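Local structure of NADPH-dependent aldehyde reductase YqhD (Escherichia coli, 4QGS) at residues I23-A29 against A184-V189; P188-L194 against E247-A253; K307-K311 against E381-I385; E229-L233 against Q317-V322; A286-L290 against Y357-S363. The protein reduces a broad range of short-chain aldehydes to primary alcohols with NADPH, using one catalytic zinc ion in each subunit. All blocks are in the same frame, centred on the assembly; numbering follows the deposited sequence.

Contact 1: I23-A29 against A184-V189; sequences ILFGKGA and AVLDPV
Leu24 N donates to Ala184 O, Leu186 N to Leu24 O and Gly26 N to Leu186 O, each bond 2.8 Å long and nearly straight. Side chains then pair on the two sides of this backbone. On one, Phe25 CD1 rests 3.7 Å from Leu186 CB while its far end, CZ, meets Pro188 CG at 3.7 Å; Leu186 O lies over one face of the ring, offset toward the rim. With CG anti to the backbone N (chi1 -171°), the ring is carried beside its own carbonyl and on toward Pro188. On the other side Leu24 CD1 meets Val185 CG2 at 4.1 Å, and Val185 CG1 takes the methyl of Ala29. The strands run parallel, 22-25 being outermost, within this chain, in the sheet of the nucleotide-binding half of this member of the iron-containing alcohol dehydrogenase family. The flat Phe25 ring and branched Ile23 suit their places by packing against Trp257 of helix 249-262, while strand 144-148 flanks 183-186. Beyond the strands, Asp187 ties the turns: OD2 accepts from Gly28 N at 2.8 Å, from above the carboxylate plane, and OD1 accepts from Val189 N, an Asx turn. Gly26, whose backbone angles would jam a CB against the preceding carbonyl, and Gly28, at positive phi, let the type II turn 26-29 bring that N-H to the carboxylate.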
# COMPACT_ATOMS: atom_id res chain seq x y z
N ILE A 23 6.89 15.62 3.53
CA ILE A 23 7.83 14.62 3.01
C ILE A 23 9.26 15.13 3.05
O ILE A 23 9.58 16.16 2.46
CB ILE A 23 7.49 14.25 1.56
CG1 ILE A 23 6.04 13.75 1.46
CG2 ILE A 23 8.47 13.22 1.03
CD1 ILE A 23 5.78 12.50 2.23
N LEU A 24 10.12 14.39 3.74
CA LEU A 24 11.54 14.68 3.74
C LEU A 24 12.20 13.61 2.89
O LEU A 24 12.35 12.47 3.34
CB LEU A 24 12.10 14.71 5.16
CG LEU A 24 11.42 15.65 6.16
CD1 LEU A 24 12.03 15.52 7.55
CD2 LEU A 24 11.48 17.09 5.69
N PHE A 25 12.55 13.95 1.66
CA PHE A 25 13.00 12.95 0.69
C PHE A 25 14.47 13.06 0.33
O PHE A 25 15.00 14.16 0.15
CB PHE A 25 12.15 13.06 -0.59
CG PHE A 25 12.37 11.93 -1.57
CD1 PHE A 25 11.48 10.86 -1.62
CD2 PHE A 25 13.45 11.94 -2.45
CE1 PHE A 25 11.67 9.82 -2.53
CE2 PHE A 25 13.66 10.88 -3.35
CZ PHE A 25 12.77 9.83 -3.38
N GLY A 26 15.13 11.91 0.18
CA GLY A 26 16.44 11.87 -0.46
C GLY A 26 17.54 11.24 0.37
O GLY A 26 17.35 10.91 1.53
N LYS A 27 18.70 11.08 -0.26
CA LYS A 27 19.89 10.55 0.38
C LYS A 27 20.26 11.37 1.61
O LYS A 27 20.53 12.58 1.51
CB LYS A 27 21.07 10.53 -0.59
CG LYS A 27 22.35 9.99 0.02
CD LYS A 27 23.54 10.15 -0.91
CE LYS A 27 23.20 9.74 -2.34
NZ LYS A 27 24.40 9.28 -3.10
N GLY A 28 20.24 10.72 2.77
CA GLY A 28 20.58 11.38 4.01
C GLY A 28 19.50 12.30 4.53
O GLY A 28 19.77 13.14 5.38
N ALA A 29 18.26 12.11 4.05
CA ALA A 29 17.15 12.95 4.48
C ALA A 29 16.89 12.87 5.98
O ALA A 29 16.21 13.73 6.53
CB ALA A 29 15.86 12.60 3.71
N ALA A 184 7.23 12.35 7.00
CA ALA A 184 7.74 11.04 6.62
C ALA A 184 9.12 11.22 6.02
O ALA A 184 9.30 12.03 5.09
CB ALA A 184 6.79 10.35 5.63
N VAL A 185 10.11 10.52 6.57
CA VAL A 185 11.44 10.51 5.99
C VAL A 185 11.55 9.37 4.98
O VAL A 185 11.38 8.21 5.35
CB VAL A 185 12.55 10.32 7.05
CG1 VAL A 185 13.91 10.27 6.37
CG2 VAL A 185 12.49 11.45 8.06
N LEU A 186 11.82 9.74 3.73
CA LEU A 186 11.94 8.79 2.62
C LEU A 186 13.34 8.88 2.02
O LEU A 186 13.62 9.78 1.22
CB LEU A 186 10.89 9.08 1.54
CG LEU A 186 9.45 8.56 1.67
CD1 LEU A 186 8.84 8.92 3.00
CD2 LEU A 186 8.60 9.15 0.55
N ASP A 187 14.22 7.97 2.42
CA ASP A 187 15.57 7.93 1.89
C ASP A 187 15.73 6.67 1.04
O ASP A 187 15.70 5.57 1.56
CB ASP A 187 16.60 7.96 3.03
CG ASP A 187 18.04 8.00 2.54
OD1 ASP A 187 18.28 7.73 1.34
OD2 ASP A 187 18.95 8.30 3.36
N PRO A 188 15.88 6.83 -0.27
CA PRO A 188 16.01 5.68 -1.17
C PRO A 188 17.15 4.74 -0.78
O PRO A 188 17.07 3.54 -1.03
CB PRO A 188 16.27 6.34 -2.52
CG PRO A 188 15.55 7.66 -2.43
CD PRO A 188 15.80 8.11 -1.01
N VAL A 189 18.19 5.27 -0.15
CA VAL A 189 19.32 4.41 0.25
C VAL A 189 18.86 3.31 1.21
O VAL A 189 19.39 2.19 1.17
CB VAL A 189 20.44 5.24 0.91
CG1 VAL A 189 21.53 4.30 1.51
CG2 VAL A 189 21.04 6.20 -0.11

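Contact 2: P188-L194 against E247-A253; sequences PVYTYTL and ENYDVRA
Arg252 of helix 249-262 packs on Tyr192 and Thr191, in the turn after strand 183-186 that carries Tyr190 and Thr193 of the NADP(+) site, joining the nucleotide-binding and helical halves of the fold. Arg252 CB lies 3.9 Å from Tyr192 CE1, and CG comes closer to that ring carbon, at 3.7 Å. Bends at chi2 and chi3 fold the chain back over Thr191. NE donates to a water that in turn donates to Thr191 OG1 and to Arg252 O. Thr191 OG1 sits over one face of the guanidinium, and NH2 is 3.0 Å from Thr191 O. NH1 donates to a second water, in the guanidinium plane, and to Pro246 O, so arginine suits the place: its stem packs on the ring while its head bonds this oxygen and two waters. The Tyr192 ring is sandwiched: Val189 CA lies over the centre of one face, and Glu247 CA makes a CH-pi contact with the other, 3.8 Å from the centroid. Tyr192 OH lies at the edge of the Tyr249 ring, in its plane. With alanine at Tyr192, a gap would probably open beside Arg252 CB and CG and between Val189 CA and Glu247 CA, leaving the arginine stem less well fixed. At the helix start, Asn248 is the N-cap, its OD1 accepting from Val251 N. Pro188, a rigid wedge, presses CG against Ala253 CB at 3.7 Å.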
# COMPACT_ATOMS: atom_id res chain seq x y z
N PRO A 188 15.88 6.83 -0.27
CA PRO A 188 16.01 5.68 -1.17
C PRO A 188 17.15 4.74 -0.78
O PRO A 188 17.07 3.54 -1.03
CB PRO A 188 16.27 6.34 -2.52
CG PRO A 188 15.55 7.66 -2.43
CD PRO A 188 15.80 8.11 -1.01
N VAL A 189 18.19 5.27 -0.15
CA VAL A 189 19.32 4.41 0.25
C VAL A 189 18.86 3.31 1.21
O VAL A 189 19.39 2.19 1.17
CB VAL A 189 20.44 5.24 0.91
CG1 VAL A 189 21.53 4.30 1.51
CG2 VAL A 189 21.04 6.20 -0.11
N TYR A 190 17.87 3.60 2.05
CA TYR A 190 17.35 2.59 2.97
C TYR A 190 16.65 1.45 2.22
O TYR A 190 16.41 0.40 2.81
CB TYR A 190 16.36 3.19 3.97
CG TYR A 190 16.94 4.23 4.91
CD1 TYR A 190 18.32 4.34 5.10
CD2 TYR A 190 16.11 5.10 5.62
CE1 TYR A 190 18.85 5.29 5.97
CE2 TYR A 190 16.64 6.05 6.49
CZ TYR A 190 18.01 6.14 6.66
OH TYR A 190 18.54 7.08 7.51
N THR A 191 16.32 1.63 0.94
CA THR A 191 15.68 0.56 0.19
C THR A 191 16.69 -0.38 -0.49
O THR A 191 16.31 -1.41 -1.02
CB THR A 191 14.70 1.09 -0.90
OG1 THR A 191 15.42 1.64 -2.01
CG2 THR A 191 13.78 2.15 -0.33
N TYR A 192 17.97 -0.03 -0.46
CA TYR A 192 18.99 -0.86 -1.12
C TYR A 192 19.03 -2.29 -0.61
O TYR A 192 19.37 -3.22 -1.35
CB TYR A 192 20.39 -0.27 -0.94
CG TYR A 192 20.68 1.04 -1.64
CD1 TYR A 192 19.71 1.70 -2.41
CD2 TYR A 192 21.94 1.61 -1.53
CE1 TYR A 192 20.01 2.91 -3.03
CE2 TYR A 192 22.24 2.80 -2.15
CZ TYR A 192 21.28 3.45 -2.90
OH TYR A 192 21.61 4.64 -3.51
N THR A 193 18.70 -2.47 0.67
CA THR A 193 18.83 -3.78 1.31
C THR A 193 17.61 -4.70 1.11
O THR A 193 17.64 -5.88 1.47
CB THR A 193 19.09 -3.63 2.82
OG1 THR A 193 18.03 -2.86 3.41
CG2 THR A 193 20.41 -2.94 3.07
N LEU A 194 16.54 -4.17 0.53
CA LEU A 194 15.36 -4.99 0.27
C LEU A 194 15.67 -6.18 -0.64
O LEU A 194 16.28 -6.02 -1.69
CB LEU A 194 14.25 -4.16 -0.36
CG LEU A 194 13.70 -3.03 0.51
CD1 LEU A 194 12.85 -2.08 -0.32
CD2 LEU A 194 12.88 -3.64 1.63
N GLU A 247 21.72 -0.69 -6.02
CA GLU A 247 22.33 0.48 -5.37
C GLU A 247 22.49 1.70 -6.30
O GLU A 247 23.24 2.64 -6.01
CB GLU A 247 23.67 0.06 -4.77
CG GLU A 247 23.48 -1.05 -3.74
CD GLU A 247 24.69 -1.32 -2.89
OE1 GLU A 247 24.55 -2.08 -1.91
OE2 GLU A 247 25.77 -0.78 -3.19
N ASN A 248 21.76 1.69 -7.42
CA ASN A 248 21.69 2.85 -8.29
C ASN A 248 20.74 3.87 -7.67
O ASN A 248 19.52 3.69 -7.73
CB ASN A 248 21.25 2.45 -9.71
CG ASN A 248 21.19 3.63 -10.69
OD1 ASN A 248 20.84 4.74 -10.33
ND2 ASN A 248 21.50 3.36 -11.95
N TYR A 249 21.29 4.93 -7.07
CA TYR A 249 20.47 5.88 -6.33
C TYR A 249 19.32 6.47 -7.16
O TYR A 249 18.19 6.51 -6.69
CB TYR A 249 21.30 7.03 -5.77
CG TYR A 249 20.39 8.01 -5.05
CD1 TYR A 249 19.97 7.76 -3.76
CD2 TYR A 249 19.94 9.16 -5.69
CE1 TYR A 249 19.12 8.62 -3.11
CE2 TYR A 249 19.08 10.04 -5.05
CZ TYR A 249 18.68 9.76 -3.76
OH TYR A 249 17.82 10.61 -3.10
N ASP A 250 19.63 6.95 -8.37
CA ASP A 250 18.62 7.60 -9.20
C ASP A 250 17.46 6.66 -9.49
O ASP A 250 16.28 7.06 -9.44
CB ASP A 250 19.22 8.10 -10.52
CG ASP A 250 20.05 9.36 -10.36
OD1 ASP A 250 20.00 9.99 -9.29
OD2 ASP A 250 20.75 9.73 -11.34
N VAL A 251 17.81 5.41 -9.79
CA VAL A 251 16.81 4.37 -10.05
C VAL A 251 15.95 4.12 -8.82
O VAL A 251 14.71 4.16 -8.91
CB VAL A 251 17.47 3.04 -10.48
CG1 VAL A 251 16.48 1.88 -10.37
CG2 VAL A 251 17.98 3.17 -11.90
N ARG A 252 16.59 3.90 -7.67
CA ARG A 252 15.85 3.59 -6.44
C ARG A 252 15.02 4.78 -5.97
O ARG A 252 13.93 4.62 -5.42
CB ARG A 252 16.81 3.14 -5.33
CG ARG A 252 17.62 1.88 -5.66
CD ARG A 252 16.76 0.74 -6.23
NE ARG A 252 15.74 0.26 -5.30
CZ ARG A 252 15.92 -0.74 -4.44
NH1 ARG A 252 17.10 -1.36 -4.38
NH2 ARG A 252 14.93 -1.12 -3.65
N ALA A 253 15.53 5.98 -6.22
CA ALA A 253 14.81 7.20 -5.90
C ALA A 253 13.55 7.35 -6.75
O ALA A 253 12.45 7.64 -6.24
CB ALA A 253 15.72 8.43 -6.09
O HOH W 1 13.61 2.13 -4.29
O HOH W 2 17.39 -3.97 -3.05
O HOH W 3 22.00 -3.99 -1.62

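Contact 3: K307-K311 against E381-I385; sequences KRDTK and ENHDI
Lys311 NZ is gripped by several oxygens: it bonds Glu381 OE2 at 2.8 Å, on the syn lone pair, and OE1 more weakly at 3.2 Å, while Asp274 adds a second salt bridge and Val215 O a hydrogen bond. Lys311 stays extended to CE and turns only at chi4 (-64°), which swings the ammonium into this group of acceptors. Glu381 OE2 also accepts from a water that accepts a hydrogen bond from Asn382 ND2. Lys307 NZ makes a salt bridge with Asp384 OD2 at 2.8 Å, from above the carboxylate plane, and donates to a water bound to Asp384 O. Bends at chi2 and chi3 lay Lys307 CD on Ile385 CG1 at 4.0 Å, long aliphatic stems being what lets a lysine serve both tasks. Two loops of the helical domain, one before helix 312-323 and one before helix 387-396, are thereby joined. With Glu381 and Asp274 close together, Lys311 probably eases their mutual repulsion and is likely to remain charged.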
# COMPACT_ATOMS: atom_id res chain seq x y z
N LYS A 307 -13.39 -7.56 -18.08
CA LYS A 307 -14.05 -6.27 -18.00
C LYS A 307 -13.67 -5.37 -19.17
O LYS A 307 -13.71 -4.13 -19.07
CB LYS A 307 -13.71 -5.58 -16.67
CG LYS A 307 -14.18 -6.33 -15.44
CD LYS A 307 -15.69 -6.57 -15.45
CE LYS A 307 -16.47 -5.26 -15.40
NZ LYS A 307 -17.92 -5.48 -15.74
N ARG A 308 -13.29 -5.98 -20.29
CA ARG A 308 -12.77 -5.20 -21.41
C ARG A 308 -13.86 -4.33 -22.05
O ARG A 308 -13.55 -3.37 -22.74
CB ARG A 308 -12.15 -6.12 -22.46
CG ARG A 308 -13.12 -7.13 -23.07
CD ARG A 308 -12.36 -8.19 -23.83
NE ARG A 308 -11.68 -7.63 -24.99
CZ ARG A 308 -10.42 -7.89 -25.32
NH1 ARG A 308 -9.89 -7.33 -26.40
NH2 ARG A 308 -9.69 -8.70 -24.57
N ASP A 309 -15.12 -4.68 -21.81
CA ASP A 309 -16.23 -3.87 -22.30
C ASP A 309 -16.34 -2.54 -21.55
O ASP A 309 -16.25 -1.47 -22.15
CB ASP A 309 -17.55 -4.64 -22.17
CG ASP A 309 -17.64 -5.80 -23.13
OD1 ASP A 309 -17.18 -5.66 -24.28
OD2 ASP A 309 -18.15 -6.86 -22.72
N THR A 310 -16.55 -2.60 -20.24
CA THR A 310 -16.74 -1.38 -19.47
C THR A 310 -15.44 -0.58 -19.36
O THR A 310 -15.48 0.64 -19.22
CB THR A 310 -17.25 -1.66 -18.04
OG1 THR A 310 -16.30 -2.48 -17.35
CG2 THR A 310 -18.59 -2.38 -18.08
N LYS A 311 -14.30 -1.27 -19.43
CA LYS A 311 -13.02 -0.58 -19.32
C LYS A 311 -12.41 -0.23 -20.67
O LYS A 311 -11.25 0.18 -20.75
CB LYS A 311 -12.01 -1.45 -18.54
CG LYS A 311 -12.36 -1.64 -17.08
CD LYS A 311 -11.28 -2.51 -16.40
CE LYS A 311 -11.60 -2.74 -14.93
NZ LYS A 311 -11.59 -1.48 -14.14
N GLU A 381 -15.76 -0.56 -10.23
CA GLU A 381 -16.24 0.83 -10.32
C GLU A 381 -17.70 0.88 -10.79
O GLU A 381 -18.40 1.88 -10.56
CB GLU A 381 -15.35 1.67 -11.24
CG GLU A 381 -15.34 1.29 -12.71
CD GLU A 381 -14.27 0.26 -13.05
OE1 GLU A 381 -13.82 -0.47 -12.14
OE2 GLU A 381 -13.88 0.19 -14.24
N ASN A 382 -18.16 -0.18 -11.43
CA ASN A 382 -19.55 -0.24 -11.89
C ASN A 382 -20.44 -1.07 -10.98
O ASN A 382 -21.63 -1.26 -11.26
CB ASN A 382 -19.61 -0.81 -13.30
CG ASN A 382 -18.86 0.04 -14.30
OD1 ASN A 382 -19.24 1.18 -14.55
ND2 ASN A 382 -17.76 -0.49 -14.83
N HIS A 383 -19.85 -1.57 -9.90
CA HIS A 383 -20.56 -2.38 -8.92
C HIS A 383 -21.21 -3.60 -9.57
O HIS A 383 -22.28 -4.04 -9.13
CB HIS A 383 -21.61 -1.55 -8.19
CG HIS A 383 -21.14 -0.17 -7.82
ND1 HIS A 383 -20.16 0.05 -6.88
CD2 HIS A 383 -21.53 1.05 -8.26
CE1 HIS A 383 -19.95 1.35 -6.77
NE2 HIS A 383 -20.78 1.98 -7.59
N ASP A 384 -20.57 -4.12 -10.61
CA ASP A 384 -21.13 -5.18 -11.44
C ASP A 384 -20.36 -6.51 -11.40
O ASP A 384 -20.71 -7.45 -12.10
CB ASP A 384 -21.25 -4.71 -12.89
CG ASP A 384 -19.92 -4.27 -13.47
OD1 ASP A 384 -18.90 -4.29 -12.76
OD2 ASP A 384 -19.89 -3.89 -14.66
N ILE A 385 -19.32 -6.59 -10.58
CA ILE A 385 -18.56 -7.83 -10.50
C ILE A 385 -19.17 -8.66 -9.38
O ILE A 385 -18.79 -8.58 -8.21
CB ILE A 385 -17.06 -7.56 -10.30
CG1 ILE A 385 -16.54 -6.77 -11.50
CG2 ILE A 385 -16.27 -8.89 -10.18
CD1 ILE A 385 -15.09 -6.37 -11.42
O HOH W 4 -19.07 -7.68 -14.44
O HOH W 5 -15.41 0.54 -16.35

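Contact 4: E229-L233 against Q317-V322; sequences EGILL and QYAERV
Glu229 sends its extended side chain across to helix 312-323, where its two carboxylate oxygens take different donors. OE1 accepts from Arg321 NH1 at 3.0 Å on the syn lone pair, the oxygen lying in the guanidinium plane although the two flat groups stand 83° apart. OE2 accepts from Gln317 NE2 at 2.9 Å, nearly along its C-O axis, and also bonds the hydroxyl of Tyr214. Arg321 curls at chi2 (-86°), which lays its CB and CG alongside the carboxylate and turns NH1 back to it. Glutamate suits this buried position because its length spans the helices and its two oxygens satisfy three donors; an alanine here would probably leave Arg321 without its countercharge and Gln317 free to turn. Beside this polar group the apolar packing is close: Leu232 CD1 meets Val322 CG2 at 4.0 Å and the edge of the Tyr318 ring, at CE1, also at 4.0 Å, and Phe207 of helix 196-211 backs both Leu232 and Tyr318. Towards solvent the contact thins. Leu233, largely exposed, only brings its methyls against backbone, CD1 near Arg321 O and CD2 near Val322 O. The axes of 229-233 and 317-322 cross at -60°, 10.2 Å apart at their closest, an oblique packing in the all-helical C-terminal domain of iron-containing alcohol dehydrogenases, whose helix 196-211 carries the zinc ligands Asp205 and His209.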
# COMPACT_ATOMS: atom_id res chain seq x y z
N GLU A 229 -0.60 7.99 -15.71
CA GLU A 229 0.23 7.56 -16.83
C GLU A 229 1.72 7.76 -16.54
O GLU A 229 2.55 6.87 -16.81
CB GLU A 229 -0.19 8.31 -18.10
CG GLU A 229 -1.47 7.77 -18.68
CD GLU A 229 -2.24 8.79 -19.54
OE1 GLU A 229 -1.65 9.82 -19.92
OE2 GLU A 229 -3.43 8.54 -19.82
N GLY A 230 2.05 8.90 -15.95
CA GLY A 230 3.42 9.23 -15.59
C GLY A 230 4.00 8.26 -14.58
O GLY A 230 5.17 7.85 -14.69
N ILE A 231 3.22 7.92 -13.57
CA ILE A 231 3.65 6.94 -12.57
C ILE A 231 3.94 5.59 -13.25
O ILE A 231 4.99 4.97 -13.01
CB ILE A 231 2.59 6.75 -11.45
CG1 ILE A 231 2.50 8.02 -10.59
CG2 ILE A 231 2.92 5.51 -10.58
CD1 ILE A 231 1.25 8.11 -9.73
N LEU A 232 3.02 5.15 -14.10
CA LEU A 232 3.12 3.84 -14.76
C LEU A 232 4.35 3.79 -15.66
O LEU A 232 5.15 2.84 -15.61
CB LEU A 232 1.84 3.55 -15.55
CG LEU A 232 0.59 3.44 -14.69
CD1 LEU A 232 -0.66 3.40 -15.55
CD2 LEU A 232 0.66 2.16 -13.82
N LEU A 233 4.55 4.84 -16.45
CA LEU A 233 5.70 4.94 -17.33
C LEU A 233 7.02 4.88 -16.55
O LEU A 233 7.99 4.23 -16.97
CB LEU A 233 5.62 6.24 -18.15
CG LEU A 233 4.61 6.12 -19.30
CD1 LEU A 233 4.15 7.51 -19.74
CD2 LEU A 233 5.21 5.37 -20.46
N GLN A 317 -6.67 3.88 -23.92
CA GLN A 317 -5.85 5.04 -23.55
C GLN A 317 -4.56 4.58 -22.90
O GLN A 317 -3.48 5.08 -23.19
CB GLN A 317 -6.62 5.99 -22.62
CG GLN A 317 -5.84 7.27 -22.29
CD GLN A 317 -6.69 8.33 -21.60
OE1 GLN A 317 -7.91 8.35 -21.75
NE2 GLN A 317 -6.04 9.22 -20.85
N TYR A 318 -4.68 3.60 -22.01
CA TYR A 318 -3.54 2.99 -21.34
C TYR A 318 -2.59 2.39 -22.36
O TYR A 318 -1.38 2.59 -22.28
CB TYR A 318 -4.06 1.93 -20.35
CG TYR A 318 -3.07 0.95 -19.77
CD1 TYR A 318 -2.19 1.32 -18.76
CD2 TYR A 318 -3.06 -0.38 -20.18
CE1 TYR A 318 -1.30 0.41 -18.20
CE2 TYR A 318 -2.17 -1.31 -19.62
CZ TYR A 318 -1.29 -0.90 -18.64
OH TYR A 318 -0.41 -1.81 -18.08
N ALA A 319 -3.14 1.68 -23.34
CA ALA A 319 -2.32 1.03 -24.36
C ALA A 319 -1.50 2.04 -25.14
O ALA A 319 -0.31 1.84 -25.39
CB ALA A 319 -3.18 0.22 -25.29
N GLU A 320 -2.13 3.14 -25.52
CA GLU A 320 -1.45 4.19 -26.27
C GLU A 320 -0.48 5.01 -25.42
O GLU A 320 0.69 5.17 -25.78
CB GLU A 320 -2.50 5.11 -26.91
CG GLU A 320 -1.93 6.20 -27.78
CD GLU A 320 -3.02 6.95 -28.53
OE1 GLU A 320 -3.87 6.29 -29.15
OE2 GLU A 320 -3.02 8.20 -28.49
N ARG A 321 -0.95 5.50 -24.27
CA ARG A 321 -0.17 6.44 -23.45
C ARG A 321 0.96 5.77 -22.67
O ARG A 321 2.01 6.37 -22.48
CB ARG A 321 -1.09 7.16 -22.45
CG ARG A 321 -2.14 8.10 -23.09
CD ARG A 321 -1.57 9.47 -23.35
NE ARG A 321 -2.56 10.34 -23.99
CZ ARG A 321 -3.39 11.15 -23.33
NH1 ARG A 321 -3.37 11.19 -22.01
NH2 ARG A 321 -4.26 11.91 -24.00
N VAL A 322 0.74 4.54 -22.23
CA VAL A 322 1.74 3.88 -21.39
C VAL A 322 2.61 2.91 -22.21
O VAL A 322 3.81 2.81 -21.98
CB VAL A 322 1.06 3.17 -20.20
CG1 VAL A 322 2.06 2.32 -19.40
CG2 VAL A 322 0.39 4.19 -19.29

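Contact 5: A286-L290 against Y357-S363; sequences AMHGL and YGLDGSS
Helix 276-288, which bears the zinc ligand His278, ends here against the loop leading into helix 364-373, in the helical domain and at the protein surface. His288 carries the contact. Its NE2 and Ser363 OG are hydrogen-bonded at 2.7 Å, the serine meeting the imidazole edge. Ser363 OG stands between its backbone N and carbonyl carbon (chi1 69°), a setting that aims it at the ring. The two imidazole faces are both occupied: Met287 CG lies over the centre of one, and Leu359 CD2 makes a CH-pi contact with the other, 3.7 Å from the centroid. Leu359 serves a second partner as well, its CD1 reaching Leu290 CD1 tip to tip at 4.1 Å. Leu290 in turn lays CD1 over one face of the Tyr357 ring and CD2 3.9 Å from Tyr357 CD1, while the tyrosine hydroxyl bonds Pro351 O. Gly289, at positive phi, ends the helix and lets the chain turn so that Leu290 can point into this apolar row. In the loop, Asp360 OD1 accepts from both Ser362 N and Ser362 OG, the former an Asx turn. Histidine thus bonds Ser363 at its edge while its faces take Met287 CG and Leu359 CD2, which together hold the ring's rotation.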
# COMPACT_ATOMS: atom_id res chain seq x y z
N ALA A 286 -5.39 -14.68 1.87
CA ALA A 286 -6.02 -15.22 3.08
C ALA A 286 -6.06 -16.74 3.05
O ALA A 286 -5.79 -17.41 4.05
CB ALA A 286 -7.43 -14.66 3.24
N MET A 287 -6.38 -17.29 1.89
CA MET A 287 -6.57 -18.74 1.79
C MET A 287 -5.30 -19.53 1.48
O MET A 287 -5.13 -20.65 1.98
CB MET A 287 -7.62 -19.07 0.73
CG MET A 287 -7.99 -20.54 0.72
SD MET A 287 -9.40 -20.87 -0.34
CE MET A 287 -10.71 -20.00 0.54
N HIS A 288 -4.42 -18.97 0.66
CA HIS A 288 -3.27 -19.71 0.16
C HIS A 288 -1.92 -19.09 0.55
O HIS A 288 -0.89 -19.66 0.25
CB HIS A 288 -3.33 -19.84 -1.38
CG HIS A 288 -4.54 -20.57 -1.87
ND1 HIS A 288 -4.80 -21.89 -1.55
CD2 HIS A 288 -5.56 -20.18 -2.68
CE1 HIS A 288 -5.94 -22.27 -2.11
NE2 HIS A 288 -6.41 -21.25 -2.81
N GLY A 289 -1.94 -17.94 1.21
CA GLY A 289 -0.70 -17.34 1.71
C GLY A 289 0.21 -16.67 0.68
O GLY A 289 1.37 -16.37 0.97
N LEU A 290 -0.31 -16.43 -0.52
CA LEU A 290 0.47 -15.77 -1.55
C LEU A 290 0.79 -14.33 -1.14
O LEU A 290 0.01 -13.73 -0.42
CB LEU A 290 -0.28 -15.76 -2.89
CG LEU A 290 -0.68 -17.11 -3.51
CD1 LEU A 290 -1.18 -16.88 -4.94
CD2 LEU A 290 0.45 -18.11 -3.52
N TYR A 357 1.87 -21.10 -9.04
CA TYR A 357 2.00 -21.19 -7.59
C TYR A 357 1.50 -22.53 -7.04
O TYR A 357 1.34 -22.69 -5.83
CB TYR A 357 1.24 -20.04 -6.92
CG TYR A 357 1.74 -18.68 -7.36
CD1 TYR A 357 2.73 -18.01 -6.64
CD2 TYR A 357 1.22 -18.06 -8.49
CE1 TYR A 357 3.18 -16.75 -7.04
CE2 TYR A 357 1.67 -16.81 -8.91
CZ TYR A 357 2.65 -16.16 -8.17
OH TYR A 357 3.10 -14.91 -8.58
N GLY A 358 1.27 -23.48 -7.94
CA GLY A 358 0.82 -24.80 -7.55
C GLY A 358 -0.66 -24.93 -7.23
O GLY A 358 -1.10 -25.91 -6.64
N LEU A 359 -1.44 -23.93 -7.65
CA LEU A 359 -2.87 -23.89 -7.39
C LEU A 359 -3.60 -24.24 -8.67
O LEU A 359 -3.42 -23.56 -9.68
CB LEU A 359 -3.28 -22.50 -6.89
CG LEU A 359 -2.57 -22.07 -5.60
CD1 LEU A 359 -2.80 -20.60 -5.32
CD2 LEU A 359 -3.05 -22.93 -4.43
N ASP A 360 -4.42 -25.29 -8.64
CA ASP A 360 -5.06 -25.77 -9.86
C ASP A 360 -6.45 -25.19 -10.10
O ASP A 360 -7.09 -25.53 -11.10
CB ASP A 360 -5.15 -27.31 -9.87
CG ASP A 360 -6.01 -27.87 -8.74
OD1 ASP A 360 -6.58 -27.11 -7.94
OD2 ASP A 360 -6.15 -29.12 -8.66
N GLY A 361 -6.93 -24.32 -9.22
CA GLY A 361 -8.27 -23.76 -9.35
C GLY A 361 -9.37 -24.50 -8.60
O GLY A 361 -10.51 -24.04 -8.55
N SER A 362 -9.04 -25.65 -8.00
CA SER A 362 -10.03 -26.37 -7.22
C SER A 362 -10.47 -25.59 -5.99
O SER A 362 -11.52 -25.88 -5.42
CB SER A 362 -9.49 -27.75 -6.81
OG SER A 362 -8.30 -27.64 -6.04
N SER A 363 -9.71 -24.56 -5.59
CA SER A 363 -10.11 -23.77 -4.43
C SER A 363 -11.12 -22.66 -4.77
O SER A 363 -11.61 -21.96 -3.89
CB SER A 363 -8.86 -23.15 -3.77
OG SER A 363 -8.27 -22.15 -4.59

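In the fold
Contacts 1 and 2 adjoin, sharing Pro188 and Val189, with centres 11 Å apart; Tyr249 OH of contact 2 lies 3.0 Å from Lys27 N of contact 1, a probable hydrogen bond. Together they carry the chain from the parallel sheet to Tyr190 and Thr193 of the NADP(+) site. The other three lie in the helical domain. Contact 4 has its Leu232 side chain about 13 Å from the zinc ion, and the Leu290 side chain of contact 5 is also about 13 Å from it. Contact 3 approaches contact 4 to about 7 Å between nearest atoms, without touching. Contacts 1 and 3, about 39 Å between centres, lie on opposite sides of the chain's centre.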